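Local coordinates for protein restriction endonuclease (Mycobacterium sp., PDB 4F0Q) that cleaves DNA as a tetrameric, cytosine-methylation-dependent restriction endonuclease, probably using bound magnesium in its nuclease domain, at residues Val62-Ala66 with Gly67-Pro71; Val219-Arg222 with Trp223-Asp226; Ala283-Leu286 with Gln287-Lys291; Ser392-Ala395 with Gln396-Ile399; Ala415-Val418 with Arg419-Gln423. All blocks are in the same frame, centred on the assembly; numbering follows the deposited sequence.

Contact 1: residues Val62-Ala66 with Gly67-Pro71; sequences VMLEA and GINAP
Asn69 turns its side-chain amide back onto the backbone of Glu65 and makes two bonds there. Glu65 N donates to Asn69 OD1 at 2.9 Å, with a rather bent N-H...O angle of 132°, and the donor stands above the carbonyl plane of the amide. Asn69 ND2 gives a hydrogen to Glu65 O at 3.2 Å; this bond is straighter (158°), and the acceptor lies near the plane of the amide although ND2 sits above the plane of the peptide carbonyl. With CG anti to its own carbonyl carbon and beside the backbone N (chi1 -51°), the buried amide is directed at the incoming chain, and CB comes within 3.3 Å of Met63 O. The chain doubles back through Ala66 and Gly67, the loop after helix 48-52 running nearly antiparallel to edge strand 67-69 of the large mixed sheet in the N-terminal region, which belongs with the PUA-like folds by sequence. Strand 85-89 flanks the other side: Asn69 ND2 also donates to Ala86 O, so the buried NH2 has two acceptors, and Leu64 O accepts from Arg88. Tyr31 OH bonds Leu64 N, while Tyr48 OH is hydrogen-bonded to Val62 O. At the bend, a water donates to Ala66 O at 2.7 Å and more weakly to Ile68 O at 3.3 Å. At Gly67's backbone angles a CB would run into Ala66 O. Leu64 CD1 rests 3.9 Å from Asn69 ND2; the apolar touch is farther from the bend, where Val62 CG1 meets Pro71 CG at 4.0 Å.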
loop_
_atom_site.group_PDB
_atom_site.type_symbol
_atom_site.label_atom_id
_atom_site.label_comp_id
_atom_site.label_asym_id
_atom_site.label_seq_id
_atom_site.Cartn_x
_atom_site.Cartn_y
_atom_site.Cartn_z
ATOM N N VAL A 62 3.465 46.249 -4.744
ATOM C CA VAL A 62 4.015 44.909 -4.600
ATOM C C VAL A 62 4.314 44.380 -5.996
ATOM O O VAL A 62 3.458 43.771 -6.636
ATOM C CB VAL A 62 3.031 43.964 -3.887
ATOM C CG1 VAL A 62 3.660 42.594 -3.678
ATOM C CG2 VAL A 62 2.595 44.561 -2.559
ATOM N N MET A 63 5.529 44.635 -6.471
ATOM C CA MET A 63 5.911 44.287 -7.836
ATOM C C MET A 63 5.847 42.787 -8.093
ATOM O O MET A 63 6.213 41.984 -7.236
ATOM C CB MET A 63 7.308 44.821 -8.157
ATOM C CG MET A 63 7.410 46.337 -8.126
ATOM S SD MET A 63 6.197 47.129 -9.200
ATOM C CE MET A 63 6.641 46.434 -10.789
ATOM N N LEU A 64 5.375 42.418 -9.279
ATOM C CA LEU A 64 5.252 41.017 -9.652
ATOM C C LEU A 64 5.966 40.744 -10.973
ATOM O O LEU A 64 5.334 40.460 -11.990
ATOM C CB LEU A 64 3.777 40.615 -9.746
ATOM C CG LEU A 64 3.456 39.122 -9.844
ATOM C CD1 LEU A 64 3.923 38.387 -8.599
ATOM C CD2 LEU A 64 1.969 38.906 -10.072
ATOM N N GLU A 65 7.291 40.842 -10.951
ATOM C CA GLU A 65 8.096 40.535 -12.126
ATOM C C GLU A 65 8.148 39.029 -12.341
ATOM O O GLU A 65 7.498 38.266 -11.625
ATOM C CB GLU A 65 9.516 41.085 -11.965
ATOM C CG GLU A 65 9.590 42.594 -11.794
ATOM C CD GLU A 65 9.241 43.349 -13.063
ATOM O OE1 GLU A 65 8.870 44.537 -12.964
ATOM O OE2 GLU A 65 9.343 42.757 -14.160
ATOM N N ALA A 66 8.925 38.601 -13.328
ATOM C CA ALA A 66 9.094 37.179 -13.587
ATOM C C ALA A 66 9.851 36.515 -12.441
ATOM O O ALA A 66 10.936 36.958 -12.062
ATOM C CB ALA A 66 9.821 36.959 -14.905
ATOM N N GLY A 67 9.267 35.461 -11.882
ATOM C CA GLY A 67 9.933 34.686 -10.855
ATOM C C GLY A 67 9.539 35.033 -9.434
ATOM O O GLY A 67 8.357 35.099 -9.099
ATOM N N ILE A 68 10.545 35.258 -8.595
ATOM C CA ILE A 68 10.339 35.467 -7.169
ATOM C C ILE A 68 10.481 36.937 -6.787
ATOM O O ILE A 68 11.487 37.576 -7.094
ATOM C CB ILE A 68 11.330 34.621 -6.350
ATOM C CG1 ILE A 68 11.217 33.150 -6.758
ATOM C CG2 ILE A 68 11.083 34.797 -4.858
ATOM C CD1 ILE A 68 12.531 32.405 -6.754
ATOM N N ASN A 69 9.464 37.461 -6.110
ATOM C CA ASN A 69 9.421 38.870 -5.738
ATOM C C ASN A 69 9.160 39.051 -4.248
ATOM O O ASN A 69 8.491 38.232 -3.622
ATOM C CB ASN A 69 8.332 39.595 -6.529
ATOM C CG ASN A 69 8.426 39.344 -8.019
ATOM O OD1 ASN A 69 9.022 40.130 -8.755
ATOM N ND2 ASN A 69 7.833 38.246 -8.474
ATOM N N ALA A 70 9.681 40.136 -3.687
ATOM C CA ALA A 70 9.457 40.449 -2.280
ATOM C C ALA A 70 9.676 41.930 -1.997
ATOM O O ALA A 70 10.714 42.487 -2.351
ATOM C CB ALA A 70 10.352 39.596 -1.394
ATOM N N PRO A 71 8.685 42.576 -1.362
ATOM C CA PRO A 71 8.791 43.984 -0.967
ATOM C C PRO A 71 9.871 44.179 0.091
ATOM O O PRO A 71 10.332 43.201 0.681
ATOM C CB PRO A 71 7.413 44.283 -0.366
ATOM C CG PRO A 71 6.506 43.250 -0.947
ATOM C CD PRO A 71 7.348 42.025 -1.083
HETATM O O HOH W 1 11.951 38.642 -10.197
#

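Contact 2: residues Val219-Arg222 with Trp223-Asp226; sequences VDFR and WIDD
Phe221 and Ile224 lie side by side and point the same way, with Phe221 CD1 3.8 Å from Ile224 CG1. They form the apolar, close-packed flank of this turn. Next to them the contact is looser: Val219 CG1 only approaches the edge of the Trp223 indole, 4.4 Å from CZ3. Around this flank Phe157 meets the Phe221 ring and touches Ile224, Leu51 and Thr52 of helix 48-52 close in on Phe221, and Trp245 makes an edge-to-face contact with the indole.

The polar flank is built differently, and here Arg222 is partly exposed. Asp220 OD1 accepts from Arg222 N at 3.1 Å in a nearly straight bond (167°), while its other oxygen, OD2, forms a salt bridge with Arg222 NE at 3.3 Å. Both donors come from above the carboxylate plane. The arginine bends at chi3 to return to this acid, and NH1 is taken by Ala17 O. Asp225 OD2 lies 3.9 Å from Arg222 CG, but its charged partner is elsewhere: Asp225 OD1 pairs with Arg21, as Asp226 OD2 does with Arg239. These salt bridges would favour the ionised form of the buried acids.

Trp223 N donates to Asp220 O at 3.1 Å, then Asp225 N to Phe221 O and Asp226 N to Arg222 O begin the helical ladder. Strand 218-220 leads through Phe221 into helix 222-227 of the N-terminal region, and the Asp220 side chain bonding Arg222 N is a capping interaction at the start of that helix.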
loop_
_atom_site.group_PDB
_atom_site.type_symbol
_atom_site.label_atom_id
_atom_site.label_comp_id
_atom_site.label_asym_id
_atom_site.label_seq_id
_atom_site.Cartn_x
_atom_site.Cartn_y
_atom_site.Cartn_z
ATOM N N VAL A 219 -8.312 34.441 -0.149
ATOM C CA VAL A 219 -7.814 35.192 1.000
ATOM C C VAL A 219 -8.272 36.648 0.998
ATOM O O VAL A 219 -8.671 37.191 -0.034
ATOM C CB VAL A 219 -6.269 35.166 1.076
ATOM C CG1 VAL A 219 -5.761 33.750 1.319
ATOM C CG2 VAL A 219 -5.662 35.752 -0.188
ATOM N N ASP A 220 -8.216 37.266 2.174
ATOM C CA ASP A 220 -8.469 38.690 2.318
ATOM C C ASP A 220 -7.121 39.395 2.276
ATOM O O ASP A 220 -6.214 39.051 3.032
ATOM C CB ASP A 220 -9.172 38.974 3.647
ATOM C CG ASP A 220 -9.781 40.366 3.709
ATOM O OD1 ASP A 220 -9.292 41.274 3.006
ATOM O OD2 ASP A 220 -10.754 40.551 4.470
ATOM N N PHE A 221 -6.987 40.379 1.392
ATOM C CA PHE A 221 -5.712 41.067 1.223
ATOM C C PHE A 221 -5.383 42.018 2.370
ATOM O O PHE A 221 -4.297 42.597 2.410
ATOM C CB PHE A 221 -5.651 41.798 -0.118
ATOM C CG PHE A 221 -4.693 41.183 -1.093
ATOM C CD1 PHE A 221 -3.329 41.390 -0.969
ATOM C CD2 PHE A 221 -5.153 40.389 -2.130
ATOM C CE1 PHE A 221 -2.443 40.819 -1.862
ATOM C CE2 PHE A 221 -4.272 39.817 -3.028
ATOM C CZ PHE A 221 -2.916 40.031 -2.893
ATOM N N ARG A 222 -6.318 42.175 3.303
ATOM C CA ARG A 222 -6.064 42.959 4.504
ATOM C C ARG A 222 -5.069 42.234 5.409
ATOM O O ARG A 222 -4.452 42.842 6.283
ATOM C CB ARG A 222 -7.365 43.251 5.252
ATOM C CG ARG A 222 -8.309 44.171 4.495
ATOM C CD ARG A 222 -9.470 44.619 5.366
ATOM N NE ARG A 222 -10.311 43.500 5.779
ATOM C CZ ARG A 222 -11.396 43.624 6.536
ATOM N NH1 ARG A 222 -11.773 44.819 6.968
ATOM N NH2 ARG A 222 -12.103 42.552 6.864
ATOM N N TRP A 223 -4.929 40.931 5.186
ATOM C CA TRP A 223 -3.907 40.123 5.839
ATOM C C TRP A 223 -2.533 40.694 5.505
ATOM O O TRP A 223 -1.702 40.930 6.389
ATOM C CB TRP A 223 -4.012 38.679 5.340
ATOM C CG TRP A 223 -3.037 37.715 5.950
ATOM C CD1 TRP A 223 -2.330 37.876 7.107
ATOM C CD2 TRP A 223 -2.663 36.434 5.426
ATOM N NE1 TRP A 223 -1.541 36.773 7.336
ATOM C CE2 TRP A 223 -1.726 35.875 6.317
ATOM C CE3 TRP A 223 -3.030 35.707 4.290
ATOM C CZ2 TRP A 223 -1.154 34.623 6.109
ATOM C CZ3 TRP A 223 -2.459 34.465 4.083
ATOM C CH2 TRP A 223 -1.532 33.936 4.988
ATOM N N ILE A 224 -2.311 40.921 4.214
ATOM C CA ILE A 224 -1.058 41.487 3.732
ATOM C C ILE A 224 -0.901 42.932 4.194
ATOM O O ILE A 224 0.201 43.363 4.532
ATOM C CB ILE A 224 -0.958 41.398 2.195
ATOM C CG1 ILE A 224 -1.056 39.940 1.750
ATOM C CG2 ILE A 224 0.343 42.006 1.700
ATOM C CD1 ILE A 224 -0.033 39.040 2.413
ATOM N N ASP A 225 -2.008 43.670 4.216
ATOM C CA ASP A 225 -2.009 45.041 4.718
ATOM C C ASP A 225 -1.479 45.077 6.143
ATOM O O ASP A 225 -0.654 45.921 6.488
ATOM C CB ASP A 225 -3.417 45.635 4.684
ATOM C CG ASP A 225 -3.967 45.765 3.279
ATOM O OD1 ASP A 225 -3.201 45.563 2.314
ATOM O OD2 ASP A 225 -5.168 46.081 3.141
ATOM N N ASP A 226 -1.960 44.150 6.966
ATOM C CA ASP A 226 -1.512 44.045 8.348
ATOM C C ASP A 226 -0.051 43.617 8.422
ATOM O O ASP A 226 0.718 44.166 9.210
ATOM C CB ASP A 226 -2.388 43.066 9.129
ATOM C CG ASP A 226 -3.828 43.523 9.223
ATOM O OD1 ASP A 226 -4.075 44.739 9.085
ATOM O OD2 ASP A 226 -4.712 42.667 9.434
#

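Contact 3: residues Ala283-Leu286 with Gln287-Lys291; sequences AATL and QTLYK
Ala284 O accepts two hydrogens from Thr288, one from the backbone N and one from the side-chain OG1, each at 2.9 Å. The two donors reach it from opposite faces of the carbonyl plane. This is the familiar intrahelical threonine bond, placed on helix 281-292 alongside the regular i to i+4 ladder. OG1 gets there because it stands beside its own backbone N and anti to the carbonyl carbon (chi1 -56°), which aims the hydroxyl back down the helix and leaves CG2 on the other branch. Thr285 spends its hydroxyl in the same manner one turn earlier, on Ala281 O.

The partly exposed flank uses a water instead. Gln287 N donates to Ala283 O at 2.9 Å, and a water gives one hydrogen to that same carbonyl and the other to Gln287 OE1, both at 2.8 Å. A bend at chi2 folds the glutamine chain back over its own turn, with CG 3.2 Å from Ala283 O, so the amide oxygen can share this water.

Leu286 and Leu289 supply the buried flank, which faces helices 411-425 and 430-440: Leu286 packs on Ala415, Leu289 on Leu414, Val418 and Leu434. The ladder continues with Leu289 N to Thr285 O and Tyr290 N to Leu286 O. The Tyr290 ring leads away from the turn toward Cys358 and Pro361, and its hydroxyl makes a weak bond to Gln360. Within the helix, the nearest side-chain approach from Thr285 to Leu289 is a loose one, CG2 to CD1 at 4.3 Å.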
loop_
_atom_site.group_PDB
_atom_site.type_symbol
_atom_site.label_atom_id
_atom_site.label_comp_id
_atom_site.label_asym_id
_atom_site.label_seq_id
_atom_site.Cartn_x
_atom_site.Cartn_y
_atom_site.Cartn_z
ATOM N N ALA A 283 4.939 14.927 -27.021
ATOM C CA ALA A 283 4.175 14.202 -28.030
ATOM C C ALA A 283 5.112 13.469 -28.982
ATOM O O ALA A 283 4.931 12.281 -29.260
ATOM C CB ALA A 283 3.276 15.153 -28.799
ATOM N N ALA A 284 6.113 14.189 -29.479
ATOM C CA ALA A 284 7.123 13.609 -30.356
ATOM C C ALA A 284 7.890 12.515 -29.627
ATOM O O ALA A 284 8.198 11.467 -30.201
ATOM C CB ALA A 284 8.074 14.686 -30.850
ATOM N N THR A 285 8.194 12.768 -28.356
ATOM C CA THR A 285 8.865 11.785 -27.514
ATOM C C THR A 285 8.043 10.507 -27.420
ATOM O O THR A 285 8.569 9.405 -27.580
ATOM C CB THR A 285 9.111 12.332 -26.095
ATOM O OG1 THR A 285 10.002 13.453 -26.161
ATOM C CG2 THR A 285 9.722 11.261 -25.207
ATOM N N LEU A 286 6.746 10.664 -27.173
ATOM C CA LEU A 286 5.840 9.526 -27.067
ATOM C C LEU A 286 5.741 8.761 -28.382
ATOM O O LEU A 286 5.683 7.532 -28.390
ATOM C CB LEU A 286 4.451 9.986 -26.625
ATOM C CG LEU A 286 3.427 8.870 -26.424
ATOM C CD1 LEU A 286 3.900 7.896 -25.354
ATOM C CD2 LEU A 286 2.073 9.454 -26.065
ATOM N N GLN A 287 5.715 9.492 -29.492
ATOM C CA GLN A 287 5.683 8.866 -30.809
ATOM C C GLN A 287 6.940 8.037 -31.039
ATOM O O GLN A 287 6.873 6.912 -31.542
ATOM C CB GLN A 287 5.523 9.918 -31.907
ATOM C CG GLN A 287 4.158 10.583 -31.919
ATOM C CD GLN A 287 3.029 9.580 -32.055
ATOM O OE1 GLN A 287 2.047 9.629 -31.313
ATOM N NE2 GLN A 287 3.161 8.665 -33.006
ATOM N N THR A 288 8.084 8.596 -30.656
ATOM C CA THR A 288 9.350 7.882 -30.742
ATOM C C THR A 288 9.305 6.610 -29.899
ATOM O O THR A 288 9.728 5.543 -30.344
ATOM C CB THR A 288 10.526 8.759 -30.274
ATOM O OG1 THR A 288 10.557 9.969 -31.040
ATOM C CG2 THR A 288 11.844 8.024 -30.447
ATOM N N LEU A 289 8.776 6.732 -28.684
ATOM C CA LEU A 289 8.676 5.599 -27.768
ATOM C C LEU A 289 7.787 4.489 -28.318
ATOM O O LEU A 289 8.098 3.307 -28.172
ATOM C CB LEU A 289 8.164 6.052 -26.397
ATOM C CG LEU A 289 9.108 6.917 -25.558
ATOM C CD1 LEU A 289 8.452 7.307 -24.240
ATOM C CD2 LEU A 289 10.422 6.195 -25.312
ATOM N N TYR A 290 6.680 4.868 -28.951
ATOM C CA TYR A 290 5.778 3.880 -29.530
ATOM C C TYR A 290 6.392 3.203 -30.749
ATOM O O TYR A 290 6.338 1.981 -30.879
ATOM C CB TYR A 290 4.430 4.499 -29.907
ATOM C CG TYR A 290 3.586 3.576 -30.756
ATOM C CD1 TYR A 290 3.051 2.412 -30.223
ATOM C CD2 TYR A 290 3.338 3.859 -32.092
ATOM C CE1 TYR A 290 2.287 1.558 -30.993
ATOM C CE2 TYR A 290 2.574 3.011 -32.871
ATOM C CZ TYR A 290 2.051 1.862 -32.315
ATOM O OH TYR A 290 1.290 1.012 -33.084
ATOM N N LYS A 291 6.972 4.003 -31.639
ATOM C CA LYS A 291 7.576 3.474 -32.859
ATOM C C LYS A 291 8.777 2.581 -32.561
ATOM O O LYS A 291 9.056 1.637 -33.301
ATOM C CB LYS A 291 7.982 4.613 -33.796
ATOM C CG LYS A 291 6.810 5.396 -34.360
ATOM C CD LYS A 291 7.280 6.613 -35.139
ATOM C CE LYS A 291 6.103 7.444 -35.626
ATOM N NZ LYS A 291 6.549 8.678 -36.328
HETATM O O HOH W 2 2.250 11.705 -29.474
#

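Contact 4: residues Ser392-Ala395 with Gln396-Ile399; sequences SRQA and QVEI
Gln394 presents its amide to the Glu398 carboxylate with the two planes 65° apart: OE1 lies almost in the plane of the amide, and NE2 meets it on the anti lone pair. The bond from Gln394 NE2 to Glu398 OE1 is 3.1 Å and fairly straight (160°). Gln394 bends at chi2 (59°) to reach across, while Glu398 runs extended beyond CG. The Arg393 guanidinium is met obliquely by Val397 CG2, which lies 4.2 Å from NH1.

In each pair the partners are one turn apart on helix 393-401 of the PDDEXK-clan nuclease region. Ser392 is its N-cap, with OG accepting weakly from Ala395 N at 3.4 Å and also bonded to Val365 O. Ser392 O receives Gln396 N at 3.2 Å and, weakly, Gln396 NE2, whose stronger partner is Gln269 O.

The Glu398 carboxylate also reaches the second subunit, where OE1 and OE2 form salt bridges to Arg372 and Arg376 of that chain, while Val397 packs on Thr98 of the third subunit. Two arginines would be expected to keep the acid ionised.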
loop_
_atom_site.group_PDB
_atom_site.type_symbol
_atom_site.label_atom_id
_atom_site.label_comp_id
_atom_site.label_asym_id
_atom_site.label_seq_id
_atom_site.Cartn_x
_atom_site.Cartn_y
_atom_site.Cartn_z
ATOM N N SER A 392 -9.179 3.561 -20.753
ATOM C CA SER A 392 -10.575 3.831 -21.083
ATOM C C SER A 392 -11.324 4.411 -19.892
ATOM O O SER A 392 -10.901 4.255 -18.746
ATOM C CB SER A 392 -11.268 2.558 -21.570
ATOM O OG SER A 392 -11.278 1.566 -20.559
ATOM N N ARG A 393 -12.436 5.083 -20.170
ATOM C CA ARG A 393 -13.227 5.710 -19.122
ATOM C C ARG A 393 -13.780 4.667 -18.158
ATOM O O ARG A 393 -13.786 4.871 -16.944
ATOM C CB ARG A 393 -14.370 6.529 -19.722
ATOM C CG ARG A 393 -15.102 7.377 -18.701
ATOM C CD ARG A 393 -16.143 8.273 -19.343
ATOM N NE ARG A 393 -16.573 9.325 -18.427
ATOM C CZ ARG A 393 -17.529 9.179 -17.515
ATOM N NH1 ARG A 393 -18.164 8.021 -17.395
ATOM N NH2 ARG A 393 -17.851 10.194 -16.723
ATOM N N GLN A 394 -14.233 3.545 -18.708
ATOM C CA GLN A 394 -14.815 2.479 -17.904
ATOM C C GLN A 394 -13.782 1.854 -16.970
ATOM O O GLN A 394 -14.100 1.485 -15.840
ATOM C CB GLN A 394 -15.441 1.410 -18.801
ATOM C CG GLN A 394 -16.260 0.374 -18.047
ATOM C CD GLN A 394 -17.399 0.991 -17.256
ATOM O OE1 GLN A 394 -17.979 1.999 -17.660
ATOM N NE2 GLN A 394 -17.724 0.388 -16.119
ATOM N N ALA A 395 -12.546 1.744 -17.448
ATOM C CA ALA A 395 -11.456 1.217 -16.636
ATOM C C ALA A 395 -11.234 2.089 -15.405
ATOM O O ALA A 395 -11.203 1.595 -14.277
ATOM C CB ALA A 395 -10.180 1.126 -17.459
ATOM N N GLN A 396 -11.092 3.391 -15.636
ATOM C CA GLN A 396 -10.893 4.353 -14.560
ATOM C C GLN A 396 -12.076 4.361 -13.598
ATOM O O GLN A 396 -11.896 4.454 -12.383
ATOM C CB GLN A 396 -10.675 5.752 -15.136
ATOM C CG GLN A 396 -9.563 5.828 -16.170
ATOM C CD GLN A 396 -9.395 7.219 -16.745
ATOM O OE1 GLN A 396 -8.916 8.129 -16.070
ATOM N NE2 GLN A 396 -9.793 7.392 -18.001
ATOM N N VAL A 397 -13.283 4.263 -14.148
ATOM C CA VAL A 397 -14.497 4.213 -13.339
ATOM C C VAL A 397 -14.494 2.998 -12.412
ATOM O O VAL A 397 -14.796 3.110 -11.224
ATOM C CB VAL A 397 -15.768 4.199 -14.222
ATOM C CG1 VAL A 397 -16.980 3.740 -13.422
ATOM C CG2 VAL A 397 -16.012 5.576 -14.823
ATOM N N GLU A 398 -14.133 1.841 -12.957
ATOM C CA GLU A 398 -14.082 0.616 -12.166
ATOM C C GLU A 398 -12.940 0.639 -11.152
ATOM O O GLU A 398 -13.015 -0.013 -10.111
ATOM C CB GLU A 398 -13.981 -0.608 -13.077
ATOM C CG GLU A 398 -15.205 -0.809 -13.958
ATOM C CD GLU A 398 -15.036 -1.940 -14.949
ATOM O OE1 GLU A 398 -15.866 -2.049 -15.876
ATOM O OE2 GLU A 398 -14.078 -2.726 -14.800
ATOM N N ILE A 399 -11.885 1.391 -11.457
ATOM C CA ILE A 399 -10.777 1.561 -10.521
ATOM C C ILE A 399 -11.193 2.430 -9.335
ATOM O O ILE A 399 -10.916 2.101 -8.181
ATOM C CB ILE A 399 -9.542 2.183 -11.207
ATOM C CG1 ILE A 399 -8.899 1.176 -12.161
ATOM C CG2 ILE A 399 -8.521 2.634 -10.174
ATOM C CD1 ILE A 399 -7.733 1.740 -12.942
#

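Contact 5: residues Ala415-Val418 with Arg419-Gln423; sequences AATV and RRMVQ
Arg420 sets out with CG anti to its backbone N (chi1 -169°) and bends at chi3, which swings the guanidinium back over the preceding turn. Ala416 O then lies over one face of the group, 4.3 Å above its centre, and NH1 comes to 3.8 Å from Thr417 CG2. Met421 takes the other course: CG stands anti to the carbonyl carbon (chi1 -68°) and the chain runs on extended at chi2, which brings SD alongside Thr417. SD touches Thr417 CG2 at 3.8 Å and lies 3.6 Å from Thr417 O. One methyl, CG2, thus sits between an arginine and a thioether, while Thr417 OG1, on the other branch, is hydrogen-bonded to Thr413 O. Met421 also packs on Leu254 of the fourth subunit.

On the next flank Val418 CG1 and Val422 CG2 meet at 4.3 Å, a looser apolar pair. Arg419 packs its aliphatic part over the ladder, CB 3.3 Å from Ala415 O, before a bend at chi3 sends its head off toward a weak bond with Thr98 O. The backbone beneath is regular: Arg419, Arg420, Met421 and Val422 donate from N to Ala415, Ala416, Thr417 and Val418 O in turn, the bond from Met421 N to Thr417 O being 2.9 Å.

This is a buried part of helix 411-425, which follows strand 406-409 at the edge of the five-stranded nuclease sheet. Arg419 packs against helix 281-292 at Ala281, Glu282 and Thr285, Thr417 and Val418 face helix 297-314 at Val307, and Val418 and Val422 face helix 430-440 at Leu430.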
loop_
_atom_site.group_PDB
_atom_site.type_symbol
_atom_site.label_atom_id
_atom_site.label_comp_id
_atom_site.label_asym_id
_atom_site.label_seq_id
_atom_site.Cartn_x
_atom_site.Cartn_y
_atom_site.Cartn_z
ATOM N N ALA A 415 5.842 10.016 -21.246
ATOM C CA ALA A 415 6.677 10.896 -22.057
ATOM C C ALA A 415 7.425 11.909 -21.198
ATOM O O ALA A 415 8.630 12.107 -21.365
ATOM C CB ALA A 415 5.835 11.607 -23.104
ATOM N N ALA A 416 6.704 12.546 -20.279
ATOM C CA ALA A 416 7.299 13.533 -19.383
ATOM C C ALA A 416 8.386 12.910 -18.510
ATOM O O ALA A 416 9.487 13.459 -18.377
ATOM C CB ALA A 416 6.226 14.179 -18.518
ATOM N N THR A 417 8.069 11.759 -17.925
ATOM C CA THR A 417 9.001 11.052 -17.057
ATOM C C THR A 417 10.254 10.638 -17.817
ATOM O O THR A 417 11.369 10.853 -17.349
ATOM C CB THR A 417 8.358 9.797 -16.436
ATOM O OG1 THR A 417 7.139 10.158 -15.774
ATOM C CG2 THR A 417 9.304 9.149 -15.437
ATOM N N VAL A 418 10.062 10.048 -18.993
ATOM C CA VAL A 418 11.173 9.614 -19.833
ATOM C C VAL A 418 12.059 10.792 -20.235
ATOM O O VAL A 418 13.286 10.701 -20.185
ATOM C CB VAL A 418 10.673 8.865 -21.091
ATOM C CG1 VAL A 418 11.746 8.825 -22.164
ATOM C CG2 VAL A 418 10.229 7.455 -20.726
ATOM N N ARG A 419 11.432 11.900 -20.617
ATOM C CA ARG A 419 12.172 13.110 -20.965
ATOM C C ARG A 419 12.995 13.624 -19.787
ATOM O O ARG A 419 14.157 14.008 -19.952
ATOM C CB ARG A 419 11.224 14.197 -21.473
ATOM C CG ARG A 419 10.860 14.061 -22.942
ATOM C CD ARG A 419 9.787 15.056 -23.341
ATOM N NE ARG A 419 10.035 16.383 -22.785
ATOM C CZ ARG A 419 10.804 17.303 -23.356
ATOM N NH1 ARG A 419 11.408 17.043 -24.507
ATOM N NH2 ARG A 419 10.972 18.482 -22.774
ATOM N N ARG A 420 12.394 13.624 -18.600
ATOM C CA ARG A 420 13.101 14.042 -17.391
ATOM C C ARG A 420 14.308 13.143 -17.113
ATOM O O ARG A 420 15.409 13.632 -16.854
ATOM C CB ARG A 420 12.158 14.039 -16.187
ATOM C CG ARG A 420 12.729 14.713 -14.948
ATOM C CD ARG A 420 11.856 14.477 -13.721
ATOM N NE ARG A 420 10.445 14.745 -13.983
ATOM C CZ ARG A 420 9.504 13.807 -14.034
ATOM N NH1 ARG A 420 9.820 12.536 -13.831
ATOM N NH2 ARG A 420 8.244 14.140 -14.282
ATOM N N MET A 421 14.087 11.833 -17.172
ATOM C CA MET A 421 15.138 10.843 -16.944
ATOM C C MET A 421 16.302 11.032 -17.908
ATOM O O MET A 421 17.466 11.066 -17.504
ATOM C CB MET A 421 14.577 9.428 -17.112
ATOM C CG MET A 421 13.575 9.009 -16.049
ATOM S SD MET A 421 12.621 7.553 -16.533
ATOM C CE MET A 421 13.925 6.368 -16.845
ATOM N N VAL A 422 15.971 11.153 -19.187
ATOM C CA VAL A 422 16.968 11.297 -20.237
ATOM C C VAL A 422 17.753 12.600 -20.098
ATOM O O VAL A 422 18.979 12.611 -20.224
ATOM C CB VAL A 422 16.312 11.204 -21.630
ATOM C CG1 VAL A 422 17.242 11.721 -22.700
ATOM C CG2 VAL A 422 15.909 9.768 -21.922
ATOM N N GLN A 423 17.050 13.693 -19.820
ATOM C CA GLN A 423 17.707 14.985 -19.646
ATOM C C GLN A 423 18.592 15.028 -18.399
ATOM O O GLN A 423 19.623 15.699 -18.386
ATOM C CB GLN A 423 16.676 16.115 -19.601
ATOM C CG GLN A 423 16.089 16.472 -20.956
ATOM C CD GLN A 423 17.102 17.129 -21.878
ATOM O OE1 GLN A 423 18.052 17.766 -21.421
ATOM N NE2 GLN A 423 16.903 16.974 -23.180
#

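In the fold
The five contacts fall into two regions of the chain. Contacts 1 and 2 share the N-terminal region, their centres about 17 Å apart and their nearest atoms about 5 Å apart; helix 48-52 touches both. Contacts 3, 4 and 5 belong to the nuclease part. Contacts 3 and 5 touch directly, Thr285 OG1 lying 3.3 Å from Arg419 CD and Leu289 CD1 3.9 Å from Val418 CG2. Contact 4 stands about 25 Å from contact 3, centre to centre, at a subunit interface. Contact 3 has a tie to the magnesium site of Asp334, Gln355 and Ala356: the Tyr290 side chain is about 13 Å from the metal.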